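Local structure of amino acid amide racemase (Ochrobactrum anthropi, 6GIO) at residues Arg105-His110 and Ala290-Thr295; Asn84-Ser89 and Val301-Gly306; Val122-Thr127 and Gln198-Phe203; Ser130-Phe135 and Met147-His152. The protein belongs to the class-III aminotransferase family of pyridoxal-5'-phosphate enzymes and, as an amino acid amide racemase, holds this cofactor in a two-chain assembly. All blocks are in the same frame, centred on the assembly; numbering follows the deposited sequence.

Contact 1. Residues Arg105-His110 and Ala290-Thr295. With PLP (pyridoxal-5'-phosphate), chain E.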
loop_
_atom_site.group_PDB
_atom_site.type_symbol
_atom_site.label_atom_id
_atom_site.label_comp_id
_atom_site.label_asym_id
_atom_site.label_seq_id
_atom_site.Cartn_x
_atom_site.Cartn_y
_atom_site.Cartn_z
ATOM N N ARG C 105 2.105 -20.098 4.887
ATOM C CA ARG C 105 2.799 -18.886 5.326
ATOM C C ARG C 105 1.948 -17.659 4.987
ATOM O O ARG C 105 0.975 -17.724 4.191
ATOM C CB ARG C 105 4.143 -18.748 4.637
ATOM C CG ARG C 105 5.078 -19.938 4.781
ATOM C CD ARG C 105 5.643 -20.025 6.178
ATOM N NE ARG C 105 6.655 -21.052 6.353
ATOM C CZ ARG C 105 6.429 -22.330 6.663
ATOM N NH1 ARG C 105 5.201 -22.770 6.820
ATOM N NH2 ARG C 105 7.455 -23.172 6.824
ATOM N N VAL C 106 2.390 -16.543 5.570
ATOM C CA VAL C 106 1.692 -15.273 5.540
ATOM C C VAL C 106 2.596 -14.174 4.992
ATOM O O VAL C 106 3.756 -14.042 5.381
ATOM C CB VAL C 106 1.297 -14.878 6.940
ATOM C CG1 VAL C 106 0.396 -13.643 6.906
ATOM C CG2 VAL C 106 0.612 -16.068 7.589
ATOM N N TRP C 107 2.072 -13.419 4.057
ATOM C CA TRP C 107 2.733 -12.226 3.571
ATOM C C TRP C 107 1.877 -11.110 4.038
ATOM O O TRP C 107 0.694 -11.245 4.034
ATOM C CB TRP C 107 2.751 -12.263 2.036
ATOM C CG TRP C 107 3.132 -11.017 1.302
ATOM C CD1 TRP C 107 4.350 -10.728 0.806
ATOM C CD2 TRP C 107 2.252 -9.935 0.896
ATOM N NE1 TRP C 107 4.310 -9.514 0.149
ATOM C CE2 TRP C 107 3.032 -9.017 0.174
ATOM C CE3 TRP C 107 0.877 -9.656 1.082
ATOM C CZ2 TRP C 107 2.501 -7.839 -0.383
ATOM C CZ3 TRP C 107 0.353 -8.437 0.531
ATOM C CH2 TRP C 107 1.183 -7.564 -0.178
ATOM N N PHE C 108 2.477 -9.980 4.368
ATOM C CA PHE C 108 1.741 -8.766 4.734
ATOM C C PHE C 108 1.880 -7.627 3.750
ATOM O O PHE C 108 2.942 -7.446 3.151
ATOM C CB PHE C 108 2.253 -8.258 6.075
ATOM C CG PHE C 108 1.820 -9.097 7.237
ATOM C CD1 PHE C 108 0.472 -9.148 7.614
ATOM C CD2 PHE C 108 2.753 -9.875 7.937
ATOM C CE1 PHE C 108 0.056 -9.943 8.668
ATOM C CE2 PHE C 108 2.347 -10.639 9.021
ATOM C CZ PHE C 108 1.000 -10.696 9.381
ATOM N N GLY C 109 0.834 -6.799 3.646
ATOM C CA GLY C 109 0.918 -5.595 2.822
ATOM C C GLY C 109 0.104 -4.513 3.465
ATOM O O GLY C 109 -0.165 -4.577 4.676
ATOM N N HIS C 110 -0.253 -3.509 2.683
ATOM C CA HIS C 110 -0.990 -2.352 3.215
ATOM C C HIS C 110 -2.410 -2.252 2.812
ATOM O O HIS C 110 -3.149 -1.468 3.408
ATOM C CB HIS C 110 -0.356 -1.082 2.711
ATOM C CG HIS C 110 1.087 -1.011 2.985
ATOM N ND1 HIS C 110 1.590 -1.028 4.272
ATOM C CD2 HIS C 110 2.148 -0.915 2.155
ATOM C CE1 HIS C 110 2.903 -0.906 4.215
ATOM N NE2 HIS C 110 3.268 -0.871 2.947
ATOM N N ALA C 290 12.465 -12.296 -1.796
ATOM C CA ALA C 290 12.442 -10.926 -2.298
ATOM C C ALA C 290 11.597 -10.733 -3.558
ATOM O O ALA C 290 11.954 -9.979 -4.425
ATOM C CB ALA C 290 13.853 -10.456 -2.548
ATOM N N PHE C 291 10.476 -11.419 -3.638
ATOM C CA PHE C 291 9.672 -11.430 -4.825
ATOM C C PHE C 291 8.571 -10.390 -4.798
ATOM O O PHE C 291 8.201 -9.877 -5.836
ATOM C CB PHE C 291 9.047 -12.799 -4.948
ATOM C CG PHE C 291 8.455 -13.081 -6.288
ATOM C CD1 PHE C 291 9.245 -13.036 -7.435
ATOM C CD2 PHE C 291 7.125 -13.460 -6.401
ATOM C CE1 PHE C 291 8.710 -13.325 -8.671
ATOM C CE2 PHE C 291 6.569 -13.738 -7.627
ATOM C CZ PHE C 291 7.362 -13.673 -8.770
ATOM N N VAL C 292 8.001 -10.140 -3.624
ATOM C CA VAL C 292 6.992 -9.095 -3.476
ATOM C C VAL C 292 7.305 -8.271 -2.229
ATOM O O VAL C 292 6.866 -8.602 -1.145
ATOM C CB VAL C 292 5.562 -9.671 -3.409
ATOM C CG1 VAL C 292 4.553 -8.548 -3.578
ATOM C CG2 VAL C 292 5.326 -10.706 -4.508
ATOM N N LEU C 293 8.050 -7.179 -2.415
ATOM C CA LEU C 293 8.596 -6.383 -1.331
ATOM C C LEU C 293 7.962 -5.025 -1.245
ATOM O O LEU C 293 7.803 -4.337 -2.272
ATOM C CB LEU C 293 10.076 -6.142 -1.559
ATOM C CG LEU C 293 11.026 -7.348 -1.548
ATOM C CD1 LEU C 293 12.457 -6.818 -1.604
ATOM C CD2 LEU C 293 10.811 -8.231 -0.335
ATOM N N GLN C 294 7.576 -4.630 -0.036
ATOM C CA GLN C 294 7.233 -3.230 0.221
ATOM C C GLN C 294 7.835 -2.879 1.551
ATOM O O GLN C 294 7.545 -3.539 2.554
ATOM C CB GLN C 294 5.745 -3.007 0.272
ATOM C CG GLN C 294 5.064 -3.016 -1.074
ATOM C CD GLN C 294 3.571 -2.922 -0.897
ATOM O OE1 GLN C 294 2.940 -3.868 -0.404
ATOM N NE2 GLN C 294 3.001 -1.765 -1.238
ATOM N N THR C 295 8.617 -1.802 1.568
ATOM C CA THR C 295 9.463 -1.486 2.720
ATOM C C THR C 295 8.789 -1.590 4.108
ATOM O O THR C 295 9.309 -2.313 5.002
ATOM C CB THR C 295 10.135 -0.124 2.549
ATOM O OG1 THR C 295 10.951 -0.157 1.364
ATOM C CG2 THR C 295 11.044 0.172 3.744
HETATM N N1 PLP E . 11.240 4.221 -5.287
HETATM C C2 PLP E . 12.465 4.369 -4.695
HETATM C C2A PLP E . 13.496 5.338 -5.228
HETATM C C3 PLP E . 12.797 3.548 -3.491
HETATM O O3 PLP E . 13.992 3.621 -2.855
HETATM C C4 PLP E . 11.774 2.610 -2.975
HETATM C C4A PLP E . 12.037 1.773 -1.777
HETATM C C5 PLP E . 10.478 2.521 -3.703
HETATM C C6 PLP E . 10.289 3.348 -4.822
HETATM C C5A PLP E . 9.428 1.535 -3.162
HETATM O O4P PLP E . 8.900 1.858 -1.848
HETATM P P PLP E . 8.105 0.737 -1.025
HETATM O O1P PLP E . 9.207 -0.287 -0.747
HETATM O O2P PLP E . 7.062 0.118 -1.942
HETATM O O3P PLP E . 7.568 1.460 0.165
#
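Trp107 and Val292 share the one hydrogen bond that crosses this contact: the indole NE1 of Trp107 donates its N-H to the backbone O of Val292 at 3.0 Å, with an N-H...O angle of 166°. The oxygen sits at the edge of the indole, almost exactly in the ring plane, where the N-H points. With its CG anti to the backbone N (chi1 168°), Trp107 carries the indole out from strand 104-109 to the loop.

Apolar packing accompanies the bond. Val292 CG1 lies 3.9 Å from Trp107 CZ2, so the same valine offers a carbonyl to the polar atom of the indole and a methyl to its hydrocarbon part. The backbone N of Gly109 lies 3.5 Å above one face of the Trp107 indole, toward its rim; having no side chain, a glycine can run this close.

The side-chain amide of Gln294 has its plane within 9° of the indole plane but is placed obliquely to that ring. The His110 ring meets the same amide by its CD2 edge, the two planes 68° apart.

Thr295 faces the cofactor. Its backbone N and its OG1 both bind PLP O1P, at 2.8 Å and 2.7 Å from that oxygen. Gly112 N and Ser113 OG of the second subunit bind the same PLP, so this loop completes a cofactor site across the dimer interface. The loop is thus tied to the strand through its backbone carbonyl, and two neutral donors on Thr295 grip one phosphate oxygen of a PLP that the second subunit also holds.

Contact 2. Residues Asn84-Ser89 and Val301-Gly306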
loop_
_atom_site.group_PDB
_atom_site.type_symbol
_atom_site.label_atom_id
_atom_site.label_comp_id
_atom_site.label_asym_id
_atom_site.label_seq_id
_atom_site.Cartn_x
_atom_site.Cartn_y
_atom_site.Cartn_z
ATOM N N ASN C 84 9.656 -8.708 13.474
ATOM C CA ASN C 84 9.281 -8.092 14.738
ATOM C C ASN C 84 8.208 -8.908 15.376
ATOM O O ASN C 84 7.514 -9.631 14.681
ATOM C CB ASN C 84 8.844 -6.625 14.538
ATOM C CG ASN C 84 7.630 -6.482 13.662
ATOM O OD1 ASN C 84 6.481 -6.590 14.140
ATOM N ND2 ASN C 84 7.867 -6.209 12.364
ATOM N N GLU C 85 8.081 -8.795 16.694
ATOM C CA GLU C 85 7.159 -9.626 17.490
ATOM C C GLU C 85 5.704 -9.497 17.055
ATOM O O GLU C 85 5.020 -10.509 16.929
ATOM C CB GLU C 85 7.273 -9.278 18.988
ATOM C CG GLU C 85 6.327 -10.050 19.927
ATOM C CD GLU C 85 6.606 -11.554 19.956
ATOM O OE1 GLU C 85 7.707 -12.004 19.631
ATOM O OE2 GLU C 85 5.717 -12.308 20.301
ATOM N N ALA C 86 5.231 -8.263 16.840
ATOM C CA ALA C 86 3.864 -8.027 16.438
ATOM C C ALA C 86 3.476 -8.756 15.151
ATOM O O ALA C 86 2.456 -9.434 15.098
ATOM C CB ALA C 86 3.594 -6.526 16.314
ATOM N N ALA C 87 4.288 -8.591 14.114
ATOM C CA ALA C 87 3.994 -9.125 12.833
ATOM C C ALA C 87 4.094 -10.661 12.878
ATOM O O ALA C 87 3.267 -11.337 12.274
ATOM C CB ALA C 87 4.973 -8.577 11.809
ATOM N N VAL C 88 5.106 -11.209 13.570
ATOM C CA VAL C 88 5.238 -12.689 13.605
ATOM C C VAL C 88 4.034 -13.265 14.350
ATOM O O VAL C 88 3.414 -14.226 13.889
ATOM C CB VAL C 88 6.590 -13.123 14.202
ATOM C CG1 VAL C 88 6.661 -14.649 14.411
ATOM C CG2 VAL C 88 7.695 -12.679 13.275
ATOM N N SER C 89 3.676 -12.632 15.476
ATOM C CA SER C 89 2.509 -13.047 16.276
ATOM C C SER C 89 1.186 -12.923 15.531
ATOM O O SER C 89 0.400 -13.854 15.574
ATOM C CB SER C 89 2.442 -12.304 17.622
ATOM O OG SER C 89 3.673 -12.459 18.299
ATOM N N VAL C 301 3.503 -1.417 14.034
ATOM C CA VAL C 301 2.348 -0.614 14.442
ATOM C C VAL C 301 1.043 -1.144 13.842
ATOM O O VAL C 301 0.086 -1.418 14.566
ATOM C CB VAL C 301 2.563 0.856 14.066
ATOM C CG1 VAL C 301 1.357 1.687 14.453
ATOM C CG2 VAL C 301 3.822 1.382 14.772
ATOM N N ALA C 302 1.023 -1.337 12.519
ATOM C CA ALA C 302 -0.139 -1.808 11.821
ATOM C C ALA C 302 -0.424 -3.215 12.263
ATOM O O ALA C 302 -1.589 -3.524 12.488
ATOM C CB ALA C 302 0.093 -1.765 10.314
ATOM N N THR C 303 0.623 -4.058 12.407
ATOM C CA THR C 303 0.378 -5.469 12.813
ATOM C C THR C 303 -0.108 -5.578 14.246
ATOM O O THR C 303 -0.960 -6.419 14.531
ATOM C CB THR C 303 1.570 -6.423 12.568
ATOM O OG1 THR C 303 2.735 -5.951 13.226
ATOM C CG2 THR C 303 1.878 -6.507 11.096
ATOM N N ALA C 304 0.389 -4.719 15.144
ATOM C CA ALA C 304 -0.152 -4.678 16.495
ATOM C C ALA C 304 -1.667 -4.326 16.474
ATOM O O ALA C 304 -2.456 -4.955 17.189
ATOM C CB ALA C 304 0.632 -3.722 17.401
ATOM N N ALA C 305 -2.070 -3.325 15.669
ATOM C CA ALA C 305 -3.486 -2.983 15.552
ATOM C C ALA C 305 -4.303 -4.211 15.091
ATOM O O ALA C 305 -5.389 -4.493 15.585
ATOM C CB ALA C 305 -3.682 -1.799 14.615
ATOM N N GLY C 306 -3.767 -4.951 14.144
ATOM C CA GLY C 306 -4.459 -6.151 13.655
ATOM C C GLY C 306 -4.631 -7.226 14.715
ATOM O O GLY C 306 -5.642 -7.933 14.746
#
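Thr303 presses its side chain against the first turn of helix 85-97, and the tight part of the contact lies here. Its OG1 is 3.3 Å from Ala86 CB, and its CB lies 3.6 Å from Ala87 CA, so the branched side chain rests on backbone that two alanines leave bare. With chi1 at 56°, OG1 stands between the backbone N and the carbonyl carbon, where it also hydrogen-bonds Asn299 O, just before the helix. Although Ala87 N is near, that N-H is taken by the N-cap asparagine: Ala87 N donates to Asn84 OD1 at 3.0 Å, lying above the plane of that amide. Asn84 ND2 in turn binds Gly298 O, just ahead of the other helix.

Toward Ala304 the contact is looser. Ala86 CB and Ala304 CB stand 4.2 Å apart, and both residues are partly exposed; small side chains here let the axes of helix segments 85-89 and 301-306 pass 7.9 Å apart at a crossing angle of 45°.

Around the pair, helix 61-72 covers Ala304 through Ala66 and Ser70, strand 104-109 follows helix 85-97 in the chain and packs against it, and Glu85 makes a salt bridge to Arg10 of the second subunit.

Contact 3. Residues Val122-Thr127 and Gln198-Phe203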
loop_
_atom_site.group_PDB
_atom_site.type_symbol
_atom_site.label_atom_id
_atom_site.label_comp_id
_atom_site.label_asym_id
_atom_site.label_seq_id
_atom_site.Cartn_x
_atom_site.Cartn_y
_atom_site.Cartn_z
ATOM N N VAL C 122 2.299 -14.062 -7.539
ATOM C CA VAL C 122 2.951 -15.252 -6.990
ATOM C C VAL C 122 2.243 -16.519 -7.413
ATOM O O VAL C 122 2.861 -17.593 -7.546
ATOM C CB VAL C 122 3.094 -15.156 -5.445
ATOM C CG1 VAL C 122 1.760 -15.303 -4.746
ATOM C CG2 VAL C 122 4.114 -16.167 -4.932
ATOM N N LEU C 123 0.937 -16.421 -7.608
ATOM C CA LEU C 123 0.191 -17.608 -8.103
ATOM C C LEU C 123 0.636 -18.018 -9.522
ATOM O O LEU C 123 0.908 -19.207 -9.795
ATOM C CB LEU C 123 -1.295 -17.369 -8.055
ATOM C CG LEU C 123 -1.980 -17.347 -6.696
ATOM C CD1 LEU C 123 -3.307 -16.602 -6.832
ATOM C CD2 LEU C 123 -2.210 -18.753 -6.188
ATOM N N THR C 124 0.746 -17.042 -10.409
ATOM C CA THR C 124 1.147 -17.346 -11.796
ATOM C C THR C 124 2.583 -17.877 -11.804
ATOM O O THR C 124 2.858 -18.908 -12.430
ATOM C CB THR C 124 0.994 -16.141 -12.695
ATOM O OG1 THR C 124 1.603 -15.027 -12.066
ATOM C CG2 THR C 124 -0.467 -15.829 -12.893
ATOM N N ALA C 125 3.462 -17.232 -11.034
ATOM C CA ALA C 125 4.873 -17.601 -11.009
ATOM C C ALA C 125 5.037 -18.989 -10.418
ATOM O O ALA C 125 5.739 -19.787 -10.990
ATOM C CB ALA C 125 5.710 -16.581 -10.233
ATOM N N ALA C 126 4.336 -19.306 -9.319
ATOM C CA ALA C 126 4.565 -20.589 -8.621
ATOM C C ALA C 126 3.928 -21.771 -9.334
ATOM O O ALA C 126 4.475 -22.902 -9.336
ATOM C CB ALA C 126 4.052 -20.496 -7.191
ATOM N N THR C 127 2.759 -21.528 -9.922
ATOM C CA THR C 127 2.021 -22.580 -10.653
ATOM C C THR C 127 2.563 -22.826 -12.048
ATOM O O THR C 127 2.362 -23.918 -12.622
ATOM C CB THR C 127 0.515 -22.253 -10.820
ATOM O OG1 THR C 127 0.329 -21.066 -11.606
ATOM C CG2 THR C 127 -0.168 -22.105 -9.435
ATOM N N GLN C 198 -4.104 -24.684 -17.728
ATOM C CA GLN C 198 -3.370 -23.429 -17.946
ATOM C C GLN C 198 -3.845 -22.320 -16.988
ATOM O O GLN C 198 -3.395 -21.164 -17.064
ATOM C CB GLN C 198 -3.495 -22.973 -19.395
ATOM C CG GLN C 198 -2.803 -23.899 -20.389
ATOM C CD GLN C 198 -3.012 -23.493 -21.836
ATOM O OE1 GLN C 198 -3.646 -22.483 -22.151
ATOM N NE2 GLN C 198 -2.487 -24.301 -22.730
ATOM N N VAL C 199 -4.754 -22.682 -16.098
ATOM C CA VAL C 199 -5.343 -21.734 -15.179
ATOM C C VAL C 199 -4.687 -21.881 -13.818
ATOM O O VAL C 199 -4.780 -22.962 -13.173
ATOM C CB VAL C 199 -6.866 -21.941 -15.034
ATOM C CG1 VAL C 199 -7.418 -20.911 -14.042
ATOM C CG2 VAL C 199 -7.553 -21.838 -16.378
ATOM N N ALA C 200 -4.007 -20.802 -13.407
ATOM C CA ALA C 200 -3.320 -20.743 -12.107
ATOM C C ALA C 200 -4.316 -20.820 -10.935
ATOM O O ALA C 200 -4.137 -21.588 -9.977
ATOM C CB ALA C 200 -2.535 -19.434 -11.983
ATOM N N ALA C 201 -5.343 -19.977 -11.026
ATOM C CA ALA C 201 -6.217 -19.701 -9.915
ATOM C C ALA C 201 -7.567 -19.174 -10.336
ATOM O O ALA C 201 -7.702 -18.587 -11.415
ATOM C CB ALA C 201 -5.554 -18.659 -9.050
ATOM N N VAL C 202 -8.555 -19.335 -9.453
ATOM C CA VAL C 202 -9.868 -18.694 -9.588
ATOM C C VAL C 202 -9.978 -17.798 -8.404
ATOM O O VAL C 202 -9.673 -18.234 -7.281
ATOM C CB VAL C 202 -11.062 -19.705 -9.608
ATOM C CG1 VAL C 202 -10.962 -20.737 -8.505
ATOM C CG2 VAL C 202 -12.417 -18.998 -9.550
ATOM N N PHE C 203 -10.415 -16.552 -8.657
ATOM C CA PHE C 203 -10.640 -15.581 -7.599
ATOM C C PHE C 203 -12.098 -15.407 -7.284
ATOM O O PHE C 203 -12.903 -15.037 -8.174
ATOM C CB PHE C 203 -10.083 -14.230 -7.979
ATOM C CG PHE C 203 -8.598 -14.093 -7.766
ATOM C CD1 PHE C 203 -7.708 -14.717 -8.620
ATOM C CD2 PHE C 203 -8.098 -13.275 -6.735
ATOM C CE1 PHE C 203 -6.326 -14.563 -8.448
ATOM C CE2 PHE C 203 -6.744 -13.111 -6.562
ATOM C CZ PHE C 203 -5.843 -13.751 -7.420
#
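In the helix-on-sheet layering of the large domain of fold-type I PLP enzymes, Leu123 and Thr127 of helix 112-127 lie on Ala200, Ala201 and Phe203 of strand 199-204. Helix and strand run roughly antiparallel, 149° between the directions of segments 122-127 and 199-203, whose axes approach to 7.7 Å.

One branch of Leu123 does the apolar work: CD1 meets Ala201 CB at 3.8 Å and the far end of the Phe203 ring, CZ, at 3.9 Å, the two side chains coming from opposite directions. A long leucine suits this place because its length carries CD1 down to the short alanine. Ala200 has helix-like backbone angles (-65/-50), which break the usual alternation, so that two successive methyl groups face the helix. Ala200 CB lies 3.3 Å from Thr127 OG1.

That hydroxyl is occupied within the helix. Thr127 OG1 donates to Leu123 O at 2.7 Å, reaching it from the face opposite the backbone N of Thr127, and accepts from Arg129 N beyond the helix.

Strand 199-204 lies between 234-238 and 131-135, all three parallel; Leu234 and Val236 of the former also touch Leu123, while Ile132 of the latter packs against Ala200 and Phe203.

Contact 4. Residues Ser130-Phe135 and Met147-His152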
loop_
_atom_site.group_PDB
_atom_site.type_symbol
_atom_site.label_atom_id
_atom_site.label_comp_id
_atom_site.label_asym_id
_atom_site.label_seq_id
_atom_site.Cartn_x
_atom_site.Cartn_y
_atom_site.Cartn_z
ATOM N N SER C 130 -0.707 -19.259 -16.554
ATOM C CA SER C 130 -0.838 -17.842 -16.834
ATOM C C SER C 130 -2.262 -17.327 -16.775
ATOM O O SER C 130 -2.486 -16.110 -16.706
ATOM C CB SER C 130 -0.240 -17.574 -18.241
ATOM O OG SER C 130 -0.893 -18.394 -19.231
ATOM N N ARG C 131 -3.227 -18.243 -16.837
ATOM C CA ARG C 131 -4.631 -17.874 -16.914
ATOM C C ARG C 131 -5.293 -17.752 -15.525
ATOM O O ARG C 131 -4.933 -18.477 -14.572
ATOM C CB ARG C 131 -5.390 -18.884 -17.755
ATOM C CG ARG C 131 -4.943 -18.934 -19.208
ATOM C CD ARG C 131 -5.802 -19.946 -19.940
ATOM N NE ARG C 131 -5.217 -20.430 -21.199
ATOM C CZ ARG C 131 -5.456 -19.902 -22.393
ATOM N NH1 ARG C 131 -6.246 -18.833 -22.544
ATOM N NH2 ARG C 131 -4.874 -20.452 -23.452
ATOM N N ILE C 132 -6.257 -16.824 -15.444
ATOM C CA ILE C 132 -6.954 -16.512 -14.200
ATOM C C ILE C 132 -8.475 -16.495 -14.406
ATOM O O ILE C 132 -8.939 -15.929 -15.374
ATOM C CB ILE C 132 -6.491 -15.135 -13.621
ATOM C CG1 ILE C 132 -5.021 -15.198 -13.177
ATOM C CG2 ILE C 132 -7.371 -14.715 -12.443
ATOM C CD1 ILE C 132 -4.701 -16.178 -12.073
ATOM N N ILE C 133 -9.238 -17.076 -13.479
ATOM C CA ILE C 133 -10.709 -17.000 -13.535
ATOM C C ILE C 133 -11.153 -15.935 -12.537
ATOM O O ILE C 133 -10.765 -15.953 -11.398
ATOM C CB ILE C 133 -11.391 -18.355 -13.294
ATOM C CG1 ILE C 133 -10.926 -19.367 -14.361
ATOM C CG2 ILE C 133 -12.924 -18.233 -13.351
ATOM C CD1 ILE C 133 -11.051 -20.808 -13.931
ATOM N N SER C 134 -11.957 -15.012 -13.008
ATOM C CA SER C 134 -12.537 -13.987 -12.172
ATOM C C SER C 134 -14.051 -13.752 -12.508
ATOM O O SER C 134 -14.593 -14.369 -13.424
ATOM C CB SER C 134 -11.732 -12.734 -12.405
ATOM O OG SER C 134 -12.197 -11.694 -11.608
ATOM N N PHE C 135 -14.725 -12.874 -11.766
ATOM C CA PHE C 135 -16.142 -12.602 -12.000
ATOM C C PHE C 135 -16.413 -11.214 -12.519
ATOM O O PHE C 135 -15.781 -10.278 -12.091
ATOM C CB PHE C 135 -16.982 -12.858 -10.735
ATOM C CG PHE C 135 -17.211 -14.313 -10.521
ATOM C CD1 PHE C 135 -18.221 -14.965 -11.216
ATOM C CD2 PHE C 135 -16.327 -15.054 -9.783
ATOM C CE1 PHE C 135 -18.378 -16.339 -11.105
ATOM C CE2 PHE C 135 -16.471 -16.440 -9.681
ATOM C CZ PHE C 135 -17.517 -17.073 -10.323
ATOM N N MET C 147 -6.385 -4.653 -10.271
ATOM C CA MET C 147 -7.419 -4.148 -11.176
ATOM C C MET C 147 -7.463 -4.997 -12.452
ATOM O O MET C 147 -8.528 -5.237 -13.021
ATOM C CB MET C 147 -7.129 -2.697 -11.520
ATOM C CG MET C 147 -8.121 -2.052 -12.463
ATOM S SD MET C 147 -7.687 -0.313 -12.750
ATOM C CE MET C 147 -6.250 -0.499 -13.797
ATOM N N GLY C 148 -6.300 -5.474 -12.876
ATOM C CA GLY C 148 -6.187 -6.347 -14.046
ATOM C C GLY C 148 -7.006 -7.628 -14.019
ATOM O O GLY C 148 -7.366 -8.162 -15.074
ATOM N N ILE C 149 -7.277 -8.140 -12.831
ATOM C CA ILE C 149 -8.085 -9.366 -12.693
ATOM C C ILE C 149 -9.504 -9.036 -12.215
ATOM O O ILE C 149 -10.282 -9.921 -11.934
ATOM C CB ILE C 149 -7.407 -10.393 -11.769
ATOM C CG1 ILE C 149 -7.164 -9.798 -10.381
ATOM C CG2 ILE C 149 -6.103 -10.866 -12.381
ATOM C CD1 ILE C 149 -7.136 -10.832 -9.285
ATOM N N SER C 150 -9.837 -7.750 -12.147
ATOM C CA SER C 150 -11.129 -7.324 -11.675
ATOM C C SER C 150 -12.143 -7.220 -12.814
ATOM O O SER C 150 -11.772 -6.971 -13.947
ATOM C CB SER C 150 -10.991 -5.981 -10.973
ATOM O OG SER C 150 -10.218 -6.140 -9.782
ATOM N N GLY C 151 -13.426 -7.414 -12.517
ATOM C CA GLY C 151 -14.459 -7.278 -13.541
ATOM C C GLY C 151 -15.397 -6.092 -13.410
ATOM O O GLY C 151 -16.409 -6.034 -14.101
ATOM N N HIS C 152 -15.092 -5.133 -12.556
ATOM C CA HIS C 152 -16.103 -4.107 -12.249
ATOM C C HIS C 152 -16.113 -3.025 -13.332
ATOM O O HIS C 152 -15.077 -2.685 -13.894
ATOM C CB HIS C 152 -15.907 -3.513 -10.834
ATOM C CG HIS C 152 -17.089 -2.725 -10.320
ATOM N ND1 HIS C 152 -17.272 -1.383 -10.593
ATOM C CD2 HIS C 152 -18.120 -3.081 -9.509
ATOM C CE1 HIS C 152 -18.371 -0.953 -10.000
ATOM N NE2 HIS C 152 -18.902 -1.959 -9.328
#
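Ser134 reaches across to Ile149 with the shortest of polar side chains. Its CB lies 3.2 Å from Ile149 O, and the next atom, OG, donates to that same oxygen at 2.6 Å, nearly along the C=O axis (C=O...O angle 171°). The torsion sets this up: OG is anti to the backbone N (chi1 -178°), thrown forward from the strand toward the loop. At this tip OG also hydrogen-bonds Ser138 OG, so the small hydroxyl has two polar partners in a buried place. Serine suits the place because its short hydroxyl reaches a carbonyl close to the strand.

Strand 131-135 is an inner parallel strand of the mixed sheet that runs from 104-109 to 164-167, between 199-204 and 164-167, and the loop after helix 144-147 folds back over one of its faces. A type I turn from Met147 to Ser150 brings it round, closed by Ser150 N to Met147 O at 3.0 Å.

Next to the hydrogen bond the contact is apolar: CG2 of Ile132 and CG2 of Ile149 touch at 4.1 Å, beta-branched side chains meeting methyl to methyl. Beyond the turn, Gly151 brings its CA within 3.6 Å of Phe135 O, a CA-H...O contact that a glycine allows at such close approach. Ser138 OG bonds both Phe135 O and Gly151 N, while Ser150 OG bonds Ser146 O and the backbone N of His140, a residue of the PLP pocket.

From the N terminus the chain lays down the four first segments in turn: 84-89, 105-110, 122-127 and 130-135. The partners then return in reverse order. Contact 4 closes the shortest loop with 147-152, contact 3 encloses it through 198-203, contact 1 encloses both through 290-295, and contact 2, at 301-306, closes the outermost loop; none cross. Contacts 3 and 4 adjoin through neighbouring strands, Ala200 N bonding to Arg131 O. Contact 1 touches contact 3 where Phe291 packs on Ala125, and contact 2 where Phe108 meets Ala87. Contacts 1, 3 and 4 all reach one mixed sheet, while contact 2 joins helices beside strand 104-109, outermost in it within this chain.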